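Local structure of hypothetical protein (Uncultured marine organism, 2OD5) at residues D60-G65 against E81-N86. The protein is of unknown function but probably binds nucleic acid through a helix-turn-helix type of domain. Residues are numbered along the deposited sequence; the frame is centred on the assembly and turned at random.
Sequences DIVKVG and EWATRN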
loop_
_atom_site.group_PDB
_atom_site.type_symbol
_atom_site.label_atom_id
_atom_site.label_comp_id
_atom_site.label_asym_id
_atom_site.label_seq_id
_atom_site.Cartn_x
_atom_site.Cartn_y
_atom_site.Cartn_z
ATOM N N ASP A 60 -3.339 9.775 -2.318
ATOM C CA ASP A 60 -2.556 10.152 -1.137
ATOM C C ASP A 60 -1.486 9.139 -0.822
ATOM O O ASP A 60 -0.645 9.384 0.030
ATOM C CB ASP A 60 -3.447 10.279 0.105
ATOM C CG ASP A 60 -4.591 11.238 -0.073
ATOM O OD1 ASP A 60 -4.592 12.124 -0.988
ATOM O OD2 ASP A 60 -5.526 11.126 0.753
ATOM N N ILE A 61 -1.521 8.000 -1.499
ATOM C CA ILE A 61 -0.600 6.907 -1.210
ATOM C C ILE A 61 0.116 6.603 -2.498
ATOM O O ILE A 61 -0.527 6.126 -3.449
ATOM C CB ILE A 61 -1.323 5.664 -0.701
ATOM C CG1 ILE A 61 -2.050 5.903 0.608
ATOM C CG2 ILE A 61 -0.299 4.474 -0.425
ATOM C CD1 ILE A 61 -3.148 4.869 0.885
ATOM N N VAL A 62 1.430 6.884 -2.519
ATOM C CA VAL A 62 2.241 6.842 -3.739
ATOM C C VAL A 62 3.240 5.672 -3.773
ATOM O O VAL A 62 3.783 5.288 -2.756
ATOM C CB VAL A 62 3.013 8.120 -3.955
ATOM C CG1 VAL A 62 2.044 9.325 -4.067
ATOM C CG2 VAL A 62 4.005 8.366 -2.860
ATOM N N LYS A 63 3.469 5.105 -4.954
ATOM C CA LYS A 63 4.400 3.973 -5.068
ATOM C C LYS A 63 5.822 4.506 -5.163
ATOM O O LYS A 63 6.125 5.313 -6.058
ATOM C CB LYS A 63 4.087 3.181 -6.329
ATOM C CG LYS A 63 4.739 1.815 -6.361
ATOM C CD LYS A 63 4.684 1.219 -7.746
ATOM C CE LYS A 63 3.525 0.309 -7.980
ATOM N NZ LYS A 63 3.670 -1.056 -7.469
ATOM N N VAL A 64 6.686 4.100 -4.237
ATOM C CA VAL A 64 8.034 4.631 -4.158
ATOM C C VAL A 64 9.121 3.628 -4.543
ATOM O O VAL A 64 10.278 3.992 -4.656
ATOM C CB VAL A 64 8.349 5.193 -2.759
ATOM C CG1 VAL A 64 7.425 6.408 -2.466
ATOM C CG2 VAL A 64 8.207 4.158 -1.700
ATOM N N GLY A 65 8.730 2.394 -4.752
ATOM C CA GLY A 65 9.676 1.368 -5.168
ATOM C C GLY A 65 9.022 0.071 -5.518
ATOM O O GLY A 65 7.859 -0.165 -5.199
ATOM N N GLU A 81 6.594 -0.931 -2.806
ATOM C CA GLU A 81 6.796 -0.128 -1.622
ATOM C C GLU A 81 5.958 1.127 -1.778
ATOM O O GLU A 81 5.963 1.756 -2.852
ATOM C CB GLU A 81 8.271 0.281 -1.507
ATOM C CG GLU A 81 9.214 -0.899 -1.303
ATOM C CD GLU A 81 10.614 -0.667 -1.814
ATOM O OE1 GLU A 81 10.988 0.471 -2.148
ATOM O OE2 GLU A 81 11.339 -1.647 -1.910
ATOM N N TRP A 82 5.273 1.500 -0.700
ATOM C CA TRP A 82 4.341 2.616 -0.720
ATOM C C TRP A 82 4.591 3.580 0.425
ATOM O O TRP A 82 4.987 3.169 1.512
ATOM C CB TRP A 82 2.933 2.061 -0.589
ATOM C CG TRP A 82 2.551 1.083 -1.580
ATOM C CD1 TRP A 82 2.741 -0.274 -1.496
ATOM C CD2 TRP A 82 1.954 1.324 -2.847
ATOM N NE1 TRP A 82 2.251 -0.888 -2.614
ATOM C CE2 TRP A 82 1.771 0.062 -3.461
ATOM C CE3 TRP A 82 1.507 2.467 -3.507
ATOM C CZ2 TRP A 82 1.172 -0.078 -4.686
ATOM C CZ3 TRP A 82 0.902 2.307 -4.744
ATOM C CH2 TRP A 82 0.776 1.041 -5.317
ATOM N N ALA A 83 4.289 4.857 0.199
ATOM C CA ALA A 83 4.456 5.919 1.185
ATOM C C ALA A 83 3.293 6.875 1.056
ATOM O O ALA A 83 2.649 6.941 0.010
ATOM C CB ALA A 83 5.768 6.673 0.907
ATOM N N THR A 84 3.035 7.668 2.079
ATOM C CA THR A 84 2.077 8.746 1.885
ATOM C C THR A 84 2.728 9.826 1.048
ATOM O O THR A 84 3.935 10.047 1.119
ATOM C CB THR A 84 1.559 9.326 3.210
ATOM O OG1 THR A 84 2.602 10.068 3.851
ATOM C CG2 THR A 84 0.974 8.225 4.147
ATOM N N ARG A 85 1.921 10.570 0.307
ATOM C CA ARG A 85 2.450 11.698 -0.476
ATOM C C ARG A 85 3.130 12.730 0.410
ATOM O O ARG A 85 4.150 13.351 0.032
ATOM C CB ARG A 85 1.333 12.325 -1.303
ATOM C CG ARG A 85 1.782 13.326 -2.303
ATOM C CD ARG A 85 0.646 13.858 -3.110
ATOM N NE ARG A 85 0.008 12.845 -3.942
ATOM C CZ ARG A 85 0.409 12.514 -5.169
ATOM N NH1 ARG A 85 1.453 13.120 -5.737
ATOM N NH2 ARG A 85 -0.239 11.586 -5.841
ATOM N N ASN A 86 2.538 12.996 1.574
ATOM C CA ASN A 86 3.122 13.943 2.504
ATOM C C ASN A 86 4.461 13.473 3.064
ATOM O O ASN A 86 5.393 14.287 3.242
ATOM C CB ASN A 86 2.151 14.269 3.635
ATOM C CG ASN A 86 1.097 15.250 3.229
ATOM O OD1 ASN A 86 1.376 16.274 2.604
ATOM N ND2 ASN A 86 -0.139 14.963 3.622
HETATM O O HOH W 1 -0.358 12.084 2.108
HETATM O O HOH W 2 11.982 2.990 -2.482
#
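Asp60 O takes the N-H of Arg85 at 2.8 Å, the donor standing above the carbonyl plane, just where strand 75-84 gives way to helix 85-91; Thr84, at the N-cap, turns its OG1 to Trp87 N. Next along, Ile61 CG2 lies 4.0 Å from Trp82 CB. Val62 and Ala83 form an antiparallel hydrogen-bonded pair, Val62 N to Ala83 O at 2.8 Å and Ala83 N back to Val62 O. With its CG1 anti to the carbonyl carbon (chi1 -60°), Val62 sets that methyl over one face of the Arg85 guanidinium, 3.7 Å from NH2, which itself bonds Lys59 O. Lys63 runs over the Trp82 indole: CB makes a CH-pi contact with the six-membered ring, and the chain, bent at chi3 and chi4, brings CE to 3.9 Å from CH2. Replacing Trp82 by alanine is likely to leave the Lys63 methylenes without the ring beneath them and Thr31 OG1 without its NE1 donor. Val64 reaches Ala83 CB with CG1 at 3.8 Å. Val64 N donates to Glu81 O, which also accepts a weak hydrogen bond from Gly65 N, while Glu81 N returns to Gly65 O at 2.8 Å; a water joins Val64 O to Glu81 OE1. Val64 and Gly65, both facing Glu81, make a classic beta bulge in the hairpin of strands 61-71 and 75-84, whose base packs between Leu55 of helix 48-57, on the Ile61 and Trp82 face, and Val88 of helix 85-91, an arrangement consistent with the beta wing of a winged helix-turn-helix domain.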